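Local coordinates for protein aldo-keto reductase AKR2E4 (Bombyx mori, PDB 3WCZ) that reduces 3-dehydroecdysone and some other carbonyl compounds with NADPH as cosubstrate, and may help regulate molting in the silkworm, at residues F160-T166 with L192-C196; Y237-Q243 with D271-L277. One frame throughout, in Å; residues are numbered along the deposited sequence.

Contact 1: F160-T166 with L192-C196; sequences FNATQIT and LVAHC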
ATOM      1  N   PHE A 160      -0.791  -5.585 -10.143  1.00  7.80           N
ATOM      2  CA  PHE A 160      -0.673  -6.724 -11.050  1.00  8.21           C
ATOM      3  C   PHE A 160      -1.905  -7.618 -10.945  1.00  8.00           C
ATOM      4  O   PHE A 160      -2.341  -7.969  -9.842  1.00  8.31           O
ATOM      5  CB  PHE A 160       0.571  -7.585 -10.768  1.00  8.18           C
ATOM      6  CG  PHE A 160       1.849  -7.057 -11.385  1.00  8.50           C
ATOM      7  CD1 PHE A 160       2.225  -5.732 -11.238  1.00  8.53           C
ATOM      8  CD2 PHE A 160       2.711  -7.910 -12.069  1.00  9.58           C
ATOM      9  CE1 PHE A 160       3.405  -5.272 -11.785  1.00  9.20           C
ATOM     10  CE2 PHE A 160       3.892  -7.435 -12.636  1.00  9.44           C
ATOM     11  CZ  PHE A 160       4.243  -6.141 -12.479  1.00 10.11           C
ATOM     12  N   ASN A 161      -2.455  -8.046 -12.076  1.00  7.89           N
ATOM     13  CA  ASN A 161      -3.593  -8.948 -12.052  1.00  9.17           C
ATOM     14  C   ASN A 161      -3.146 -10.403 -11.993  1.00  8.53           C
ATOM     15  O   ASN A 161      -1.954 -10.710 -11.941  1.00  8.47           O
ATOM     16  CB  ASN A 161      -4.530  -8.647 -13.234  1.00  9.58           C
ATOM     17  CG  ASN A 161      -3.932  -8.978 -14.583  1.00  9.22           C
ATOM     18  OD1 ASN A 161      -3.120  -9.886 -14.725  1.00  9.88           O
ATOM     19  ND2 ASN A 161      -4.347  -8.228 -15.598  1.00 10.07           N
ATOM     20  N   ALA A 162      -4.103 -11.316 -11.983  1.00  8.22           N
ATOM     21  CA  ALA A 162      -3.752 -12.704 -11.730  1.00  8.83           C
ATOM     22  C   ALA A 162      -2.870 -13.293 -12.822  1.00  9.77           C
ATOM     23  O   ALA A 162      -1.935 -14.038 -12.529  1.00  9.76           O
ATOM     24  CB  ALA A 162      -5.016 -13.555 -11.541  1.00 10.57           C
ATOM     25  N   THR A 163      -3.180 -12.974 -14.072  1.00  9.72           N
ATOM     26  CA  THR A 163      -2.392 -13.472 -15.197  1.00 11.08           C
ATOM     27  C   THR A 163      -0.966 -12.942 -15.136  1.00 10.79           C
ATOM     28  O   THR A 163       0.007 -13.652 -15.441  1.00  9.94           O
ATOM     29  CB  THR A 163      -3.077 -13.087 -16.532  1.00 14.55           C
ATOM     30  OG1 THR A 163      -4.293 -13.845 -16.652  1.00 22.44           O
ATOM     31  CG2 THR A 163      -2.169 -13.371 -17.717  1.00 22.62           C
ATOM     32  N   GLN A 164      -0.824 -11.680 -14.763  1.00  8.85           N
ATOM     33  CA  GLN A 164       0.491 -11.063 -14.650  1.00  9.41           C
ATOM     34  C   GLN A 164       1.285 -11.649 -13.490  1.00  9.54           C
ATOM     35  O   GLN A 164       2.491 -11.868 -13.601  1.00  9.97           O
ATOM     36  CB  GLN A 164       0.349  -9.548 -14.488  1.00  9.72           C
ATOM     37  CG  GLN A 164      -0.219  -8.908 -15.725  1.00 10.17           C
ATOM     38  CD  GLN A 164      -0.644  -7.460 -15.527  1.00  8.98           C
ATOM     39  OE1 GLN A 164      -1.026  -7.030 -14.430  1.00  8.57           O
ATOM     40  NE2 GLN A 164      -0.574  -6.697 -16.594  1.00 10.79           N
ATOM     41  N   ILE A 165       0.621 -11.914 -12.378  1.00  8.20           N
ATOM     42  CA  ILE A 165       1.272 -12.559 -11.252  1.00  9.04           C
ATOM     43  C   ILE A 165       1.771 -13.956 -11.658  1.00  9.30           C
ATOM     44  O   ILE A 165       2.933 -14.299 -11.389  1.00  9.74           O
ATOM     45  CB  ILE A 165       0.332 -12.649 -10.040  1.00  8.62           C
ATOM     46  CG1 ILE A 165       0.158 -11.286  -9.385  1.00  9.27           C
ATOM     47  CG2 ILE A 165       0.852 -13.661  -9.031  1.00  9.54           C
ATOM     48  CD1 ILE A 165       1.403 -10.724  -8.744  1.00 10.31           C
ATOM     49  N   THR A 166       0.915 -14.734 -12.306  1.00  8.58           N
ATOM     50  CA  THR A 166       1.323 -16.077 -12.735  1.00 10.02           C
ATOM     51  C   THR A 166       2.529 -15.999 -13.689  1.00  9.96           C
ATOM     52  O   THR A 166       3.496 -16.774 -13.546  1.00  9.91           O
ATOM     53  CB  THR A 166       0.132 -16.789 -13.402  1.00  9.46           C
ATOM     54  OG1 THR A 166      -0.870 -17.003 -12.411  1.00 11.34           O
ATOM     55  CG2 THR A 166       0.521 -18.118 -14.036  1.00 11.55           C
ATOM     56  N   LEU A 192      -8.337 -12.540  -6.777  1.00  8.75           N
ATOM     57  CA  LEU A 192      -6.937 -12.163  -6.916  1.00  9.09           C
ATOM     58  C   LEU A 192      -6.209 -12.308  -5.594  1.00  8.51           C
ATOM     59  O   LEU A 192      -5.074 -12.770  -5.566  1.00  8.83           O
ATOM     60  CB  LEU A 192      -6.799 -10.731  -7.450  1.00  9.73           C
ATOM     61  CG  LEU A 192      -5.352 -10.245  -7.656  1.00  8.16           C
ATOM     62  CD1 LEU A 192      -4.532 -11.193  -8.511  1.00  8.61           C
ATOM     63  CD2 LEU A 192      -5.327  -8.843  -8.254  1.00  9.82           C
ATOM     64  N   VAL A 193      -6.846 -11.920  -4.500  1.00  8.01           N
ATOM     65  CA  VAL A 193      -6.237 -12.122  -3.188  1.00  8.06           C
ATOM     66  C   VAL A 193      -5.955 -13.603  -2.942  1.00  9.21           C
ATOM     67  O   VAL A 193      -4.856 -13.989  -2.527  1.00  9.42           O
ATOM     68  CB  VAL A 193      -7.095 -11.523  -2.073  1.00  8.40           C
ATOM     69  CG1 VAL A 193      -6.632 -11.994  -0.726  1.00  9.81           C
ATOM     70  CG2 VAL A 193      -7.064 -10.020  -2.152  1.00 10.23           C
ATOM     71  N   ALA A 194      -6.942 -14.444  -3.210  1.00  8.23           N
ATOM     72  CA  ALA A 194      -6.764 -15.883  -3.022  1.00  9.09           C
ATOM     73  C   ALA A 194      -5.622 -16.413  -3.891  1.00  8.58           C
ATOM     74  O   ALA A 194      -4.815 -17.233  -3.455  1.00  8.72           O
ATOM     75  CB  ALA A 194      -8.057 -16.625  -3.315  1.00 11.12           C
ATOM     76  N   HIS A 195      -5.551 -15.957  -5.139  1.00  8.04           N
ATOM     77  CA  HIS A 195      -4.490 -16.389  -6.047  1.00  8.42           C
ATOM     78  C   HIS A 195      -3.127 -16.025  -5.474  1.00  8.50           C
ATOM     79  O   HIS A 195      -2.211 -16.851  -5.405  1.00  8.90           O
ATOM     80  CB  HIS A 195      -4.744 -15.712  -7.389  1.00  9.37           C
ATOM     81  CG  HIS A 195      -3.779 -16.080  -8.468  1.00 10.08           C
ATOM     82  ND1 HIS A 195      -3.698 -17.348  -9.003  1.00 14.92           N
ATOM     83  CD2 HIS A 195      -2.895 -15.325  -9.148  1.00 10.01           C
ATOM     84  CE1 HIS A 195      -2.787 -17.352  -9.961  1.00 15.07           C
ATOM     85  NE2 HIS A 195      -2.290 -16.136 -10.068  1.00 11.91           N
ATOM     86  N   CYS A 196      -2.962 -14.772  -5.083  1.00  8.51           N
ATOM     87  CA  CYS A 196      -1.678 -14.347  -4.545  1.00  7.80           C
ATOM     88  C   CYS A 196      -1.317 -15.138  -3.299  1.00  9.04           C
ATOM     89  O   CYS A 196      -0.190 -15.627  -3.164  1.00  9.36           O
ATOM     90  CB  CYS A 196      -1.685 -12.849  -4.252  1.00  9.82           C
ATOM     91  SG  CYS A 196      -1.747 -11.820  -5.752  1.00 10.05           S
TER
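His195 reaches across to Ala162, Ile165 and Thr166. Its CB points toward the 160-166 segment. CG lies anti to the backbone N (chi1 -178°), and this carries the imidazole across the gap. His195 CD2 is 3.7 Å from Ala162 CB, and CG stays farther from that methyl. Ile165 CG2 approaches His195 CD2 obliquely at 4.1 Å, as the two side chains run antiparallel past one another. At the tip, His195 NE2 makes two weak hydrogen bonds. Thr166 OG1 lies in the ring plane at its edge, 2.9 Å from His195 NE2, and either partner could donate. His195 NE2 is also 3.3 Å from Ala162 O, but the bond is bent, with an N-H...O angle of 124°.

The two helices are consecutive outer helices of the TIM barrel. Their segments run nearly parallel, 10° apart. Strand 178-182 lies beneath both: Asn179 touches Ile165 and Cys196, and Ile181 touches Leu192.

Leu192 covers the start of helix 162-170. Its CD1 lies 3.5 Å from Ala162 N, while CD2 lies 3.5 Å from Phe160 O. That helix start is fixed by a capping box. Asn161 OD1 accepts from Gln164 N, and Gln164 OE1 accepts from Asn161 N at 2.9 Å. Deeper in, Ile165 CG1 rests against Cys196 SG at 4.1 Å.

Contact 2: Y237-Q243 with D271-L277; sequences YRKSVGQ and DLFDFQL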
ATOM      1  N   TYR A 237     -18.193  -4.054  18.806  1.00 10.50           N
ATOM      2  CA  TYR A 237     -16.818  -4.189  19.241  1.00 10.46           C
ATOM      3  C   TYR A 237     -16.272  -2.959  19.955  1.00 10.76           C
ATOM      4  O   TYR A 237     -15.121  -2.948  20.387  1.00 12.41           O
ATOM      5  CB  TYR A 237     -15.936  -4.545  18.039  1.00  9.91           C
ATOM      6  CG  TYR A 237     -16.265  -5.901  17.488  1.00  9.43           C
ATOM      7  CD1 TYR A 237     -15.993  -7.054  18.218  1.00  9.45           C
ATOM      8  CD2 TYR A 237     -16.855  -6.044  16.248  1.00  9.38           C
ATOM      9  CE1 TYR A 237     -16.299  -8.322  17.709  1.00 10.06           C
ATOM     10  CE2 TYR A 237     -17.166  -7.309  15.735  1.00  9.55           C
ATOM     11  CZ  TYR A 237     -16.867  -8.436  16.473  1.00  8.63           C
ATOM     12  OH  TYR A 237     -17.207  -9.659  15.983  1.00  9.56           O
ATOM     13  N   ARG A 238     -17.097  -1.913  20.077  1.00 10.05           N
ATOM     14  CA  ARG A 238     -16.665  -0.648  20.687  1.00 11.66           C
ATOM     15  C   ARG A 238     -15.493  -0.040  19.925  1.00 12.18           C
ATOM     16  O   ARG A 238     -14.498   0.399  20.499  1.00 13.44           O
ATOM     17  CB  ARG A 238     -16.323  -0.827  22.163  1.00 13.59           C
ATOM     18  CG  ARG A 238     -17.498  -1.313  22.969  1.00 18.75           C
ATOM     19  CD  ARG A 238     -17.124  -1.585  24.419  1.00 23.92           C
ATOM     20  NE  ARG A 238     -16.192  -2.704  24.525  1.00 26.99           N
ATOM     21  CZ  ARG A 238     -15.383  -2.900  25.562  1.00 32.14           C
ATOM     22  NH1 ARG A 238     -15.392  -2.047  26.583  1.00 39.48           N
ATOM     23  NH2 ARG A 238     -14.569  -3.947  25.574  1.00 44.33           N
ATOM     24  N   LYS A 239     -15.645  -0.017  18.609  1.00 10.69           N
ATOM     25  CA  LYS A 239     -14.628   0.467  17.699  1.00 10.07           C
ATOM     26  C   LYS A 239     -15.297   1.440  16.757  1.00  9.45           C
ATOM     27  O   LYS A 239     -16.538   1.582  16.752  1.00 13.17           O
ATOM     28  CB  LYS A 239     -14.003  -0.713  16.944  1.00 11.35           C
ATOM     29  CG  LYS A 239     -13.195  -1.629  17.817  1.00 11.80           C
ATOM     30  CD  LYS A 239     -11.831  -1.023  18.069  1.00 20.81           C
ATOM     31  CE  LYS A 239     -11.056  -1.816  19.058  1.00 21.33           C
ATOM     32  NZ  LYS A 239      -9.713  -1.211  19.202  1.00 14.03           N
ATOM     33  N   SER A 240     -14.509   2.195  16.001  1.00  9.90           N
ATOM     34  CA  SER A 240     -15.072   3.080  15.015  1.00 10.48           C
ATOM     35  C   SER A 240     -15.347   2.326  13.720  1.00 10.39           C
ATOM     36  O   SER A 240     -14.816   1.242  13.519  1.00  9.46           O
ATOM     37  CB  SER A 240     -14.132   4.235  14.729  1.00 10.11           C
ATOM     38  OG  SER A 240     -12.993   3.740  14.030  1.00 11.56           O
ATOM     39  N   VAL A 241     -16.136   2.893  12.822  1.00  9.46           N
ATOM     40  CA  VAL A 241     -16.391   2.282  11.523  1.00  9.63           C
ATOM     41  C   VAL A 241     -15.073   2.146  10.761  1.00 10.11           C
ATOM     42  O   VAL A 241     -14.846   1.137  10.096  1.00  9.33           O
ATOM     43  CB  VAL A 241     -17.449   3.075  10.689  1.00 10.13           C
ATOM     44  CG1 VAL A 241     -17.447   2.646   9.211  1.00 12.26           C
ATOM     45  CG2 VAL A 241     -18.828   2.884  11.295  1.00 11.35           C
ATOM     46  N   GLY A 242     -14.189   3.130  10.872  1.00  9.43           N
ATOM     47  CA  GLY A 242     -12.896   3.030  10.214  1.00  9.24           C
ATOM     48  C   GLY A 242     -12.139   1.811  10.714  1.00  8.29           C
ATOM     49  O   GLY A 242     -11.483   1.098   9.942  1.00  8.92           O
ATOM     50  N   GLN A 243     -12.153   1.570  12.024  1.00  8.28           N
ATOM     51  CA  GLN A 243     -11.457   0.423  12.578  1.00  8.32           C
ATOM     52  C   GLN A 243     -12.072  -0.895  12.109  1.00  8.45           C
ATOM     53  O   GLN A 243     -11.353  -1.876  11.904  1.00  8.45           O
ATOM     54  CB  GLN A 243     -11.382   0.516  14.101  1.00 10.40           C
ATOM     55  CG  GLN A 243     -10.509   1.655  14.562  1.00 10.17           C
ATOM     56  CD  GLN A 243     -10.654   1.986  16.041  1.00 11.00           C
ATOM     57  OE1 GLN A 243     -11.768   1.997  16.593  1.00 10.85           O
ATOM     58  NE2 GLN A 243      -9.543   2.232  16.697  1.00 12.23           N
ATOM     59  N   ASP A 271      -5.106   0.638  15.947  1.00 10.63           N
ATOM     60  CA  ASP A 271      -5.653  -0.015  17.144  1.00 11.62           C
ATOM     61  C   ASP A 271      -6.648  -1.118  16.748  1.00 10.95           C
ATOM     62  O   ASP A 271      -7.846  -1.000  16.992  1.00 10.20           O
ATOM     63  CB  ASP A 271      -6.286   1.035  18.070  1.00 14.30           C
ATOM     64  CG  ASP A 271      -6.626   0.497  19.447  1.00 13.29           C
ATOM     65  OD1 ASP A 271      -6.231  -0.638  19.784  1.00 15.30           O
ATOM     66  OD2 ASP A 271      -7.304   1.244  20.190  1.00 20.05           O
ATOM     67  N   LEU A 272      -6.129  -2.186  16.154  1.00  9.06           N
ATOM     68  CA  LEU A 272      -6.937  -3.214  15.497  1.00  8.73           C
ATOM     69  C   LEU A 272      -6.747  -4.598  16.069  1.00  9.21           C
ATOM     70  O   LEU A 272      -7.245  -5.555  15.496  1.00 10.09           O
ATOM     71  CB  LEU A 272      -6.562  -3.251  13.986  1.00 11.00           C
ATOM     72  CG  LEU A 272      -6.528  -1.935  13.221  1.00 10.96           C
ATOM     73  CD1 LEU A 272      -6.064  -2.206  11.796  1.00 10.35           C
ATOM     74  CD2 LEU A 272      -7.865  -1.249  13.206  1.00  9.89           C
ATOM     75  N   PHE A 273      -6.013  -4.713  17.180  1.00  9.56           N
ATOM     76  CA  PHE A 273      -5.513  -6.021  17.614  1.00 10.33           C
ATOM     77  C   PHE A 273      -6.062  -6.481  18.951  1.00 10.49           C
ATOM     78  O   PHE A 273      -5.561  -7.444  19.523  1.00 11.07           O
ATOM     79  CB  PHE A 273      -3.980  -6.035  17.514  1.00 10.65           C
ATOM     80  CG  PHE A 273      -3.534  -5.667  16.138  1.00  8.78           C
ATOM     81  CD1 PHE A 273      -3.686  -6.574  15.101  1.00  9.91           C
ATOM     82  CD2 PHE A 273      -3.097  -4.380  15.840  1.00 10.39           C
ATOM     83  CE1 PHE A 273      -3.386  -6.221  13.824  1.00  9.47           C
ATOM     84  CE2 PHE A 273      -2.786  -4.026  14.530  1.00  9.66           C
ATOM     85  CZ  PHE A 273      -2.931  -4.954  13.539  1.00  9.77           C
ATOM     86  N   ASP A 274      -7.145  -5.845  19.374  1.00 10.16           N
ATOM     87  CA  ASP A 274      -7.854  -6.259  20.570  1.00 10.78           C
ATOM     88  C   ASP A 274      -9.267  -6.769  20.234  1.00 11.43           C
ATOM     89  O   ASP A 274     -10.090  -6.964  21.135  1.00 10.82           O
ATOM     90  CB  ASP A 274      -7.874  -5.103  21.589  1.00 12.61           C
ATOM     91  CG  ASP A 274      -8.615  -3.879  21.103  1.00 17.22           C
ATOM     92  OD1 ASP A 274      -8.857  -3.754  19.888  1.00 15.36           O
ATOM     93  OD2 ASP A 274      -8.931  -2.986  21.945  1.00 20.84           O
ATOM     94  N   PHE A 275      -9.532  -7.037  18.960  1.00  9.93           N
ATOM     95  CA  PHE A 275     -10.792  -7.620  18.515  1.00 10.26           C
ATOM     96  C   PHE A 275     -10.587  -8.246  17.170  1.00  9.07           C
ATOM     97  O   PHE A 275      -9.554  -8.027  16.533  1.00 10.02           O
ATOM     98  CB  PHE A 275     -11.931  -6.574  18.449  1.00  9.97           C
ATOM     99  CG  PHE A 275     -11.927  -5.702  17.219  1.00  9.14           C
ATOM    100  CD1 PHE A 275     -10.930  -4.745  17.008  1.00 10.47           C
ATOM    101  CD2 PHE A 275     -12.940  -5.810  16.283  1.00  9.93           C
ATOM    102  CE1 PHE A 275     -10.966  -3.924  15.879  1.00  9.32           C
ATOM    103  CE2 PHE A 275     -12.989  -4.982  15.205  1.00  9.39           C
ATOM    104  CZ  PHE A 275     -12.001  -4.042  14.999  1.00 10.19           C
ATOM    105  N   GLN A 276     -11.570  -8.987  16.707  1.00  8.30           N
ATOM    106  CA  GLN A 276     -11.564  -9.527  15.370  1.00  9.00           C
ATOM    107  C   GLN A 276     -12.976  -9.744  14.903  1.00 10.76           C
ATOM    108  O   GLN A 276     -13.913  -9.853  15.711  1.00 10.21           O
ATOM    109  CB  GLN A 276     -10.827 -10.871  15.297  1.00 10.45           C
ATOM    110  CG  GLN A 276     -11.608 -12.012  15.965  1.00 12.83           C
ATOM    111  CD  GLN A 276     -10.716 -13.149  16.377  1.00 15.62           C
ATOM    112  OE1 GLN A 276     -10.191 -13.151  17.495  1.00 17.00           O
ATOM    113  NE2 GLN A 276     -10.503 -14.095  15.477  1.00 16.67           N
ATOM    114  N   LEU A 277     -13.178  -9.737  13.601  1.00  9.77           N
ATOM    115  CA  LEU A 277     -14.488 -10.020  13.023  1.00 10.35           C
ATOM    116  C   LEU A 277     -14.736 -11.514  12.889  1.00 11.88           C
ATOM    117  O   LEU A 277     -13.799 -12.315  12.745  1.00 14.42           O
ATOM    118  CB  LEU A 277     -14.611  -9.362  11.665  1.00  9.54           C
ATOM    119  CG  LEU A 277     -14.416  -7.848  11.620  1.00  9.08           C
ATOM    120  CD1 LEU A 277     -14.736  -7.290  10.257  1.00 11.14           C
ATOM    121  CD2 LEU A 277     -15.266  -7.130  12.634  1.00 10.74           C
TER
HETATM  122  O   HOH W   1     -10.471   0.996  20.867  1.00 28.41           O
HETATM  123  O   HOH W   2      -8.836   3.498  19.233  1.00 29.02           O
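Phe275 packs against Lys239 and Tyr237, and the lysine goes on to a salt-bridge network with Asp271 and Asp274. The contact lies on the outside of the TIM barrel. It joins the end of helix 228-237, the turn after it and the start of helix 241-251 to the loop after helix 263-270.

Lys239 CG stands over a face of the Phe275 ring, a CH-pi contact 3.9 Å from the centroid and 16° off the normal. The lysine then bends at chi2 (-79°), and CE passes close to Phe275 CD1. The Tyr237 side chain lies roughly perpendicular to that of Phe275. The ring planes are oblique, 43° apart, and Phe275 CD2 lies over the tyrosine face, 3.5 Å from Tyr237 CG. Leu277 CD2 touches Tyr237 CE2, and the tyrosine OH bonds to Glu281.

Asp274 meets the lysine head-on, with Lys239 NZ on the syn lone pair of Asp274 OD1 at 2.8 Å. Lys239 NZ also donates to Asp271 O at 2.9 Å, from above the carbonyl plane. Asp271 OD1 adds a longer salt bridge, and a water links NZ to Asp271 OD2. With an alanine at Lys239, both carboxylates would probably lose this charged mate and a face of Phe275 its cover.

Ser240 and Gln243 form a capping box. Ser240 OG accepts from Gln243 N, and Gln243 OE1 accepts from Ser240 N at 2.8 Å, on a lone pair in the carbonyl plane. Gln243 NE2 bonds to the backbone of NADP-binding Gln268 and to a second water, which bonds to Asp271 OD2 at 2.9 Å.

From the N terminus, the chain completes the first five strands of the parallel barrel before contact 1 opens. Contact 1 closes a loop of 25 residues that contains strand 178-182, joining helix 162-170 to helix 190-198. The chain then passes through strand 202-206 and helix 228-237, at whose end contact 2 opens. It closes a loop of 27 residues that holds most of helix 241-251, strand 255-256 and helix 263-270. It ties this end and the start of helix 241-251 to the loop leading into helix 279-286. The contacts follow in series and neither nest nor cross. The centres of contact 1 and contact 2 are about 29 Å apart, their nearest atoms about 14 Å.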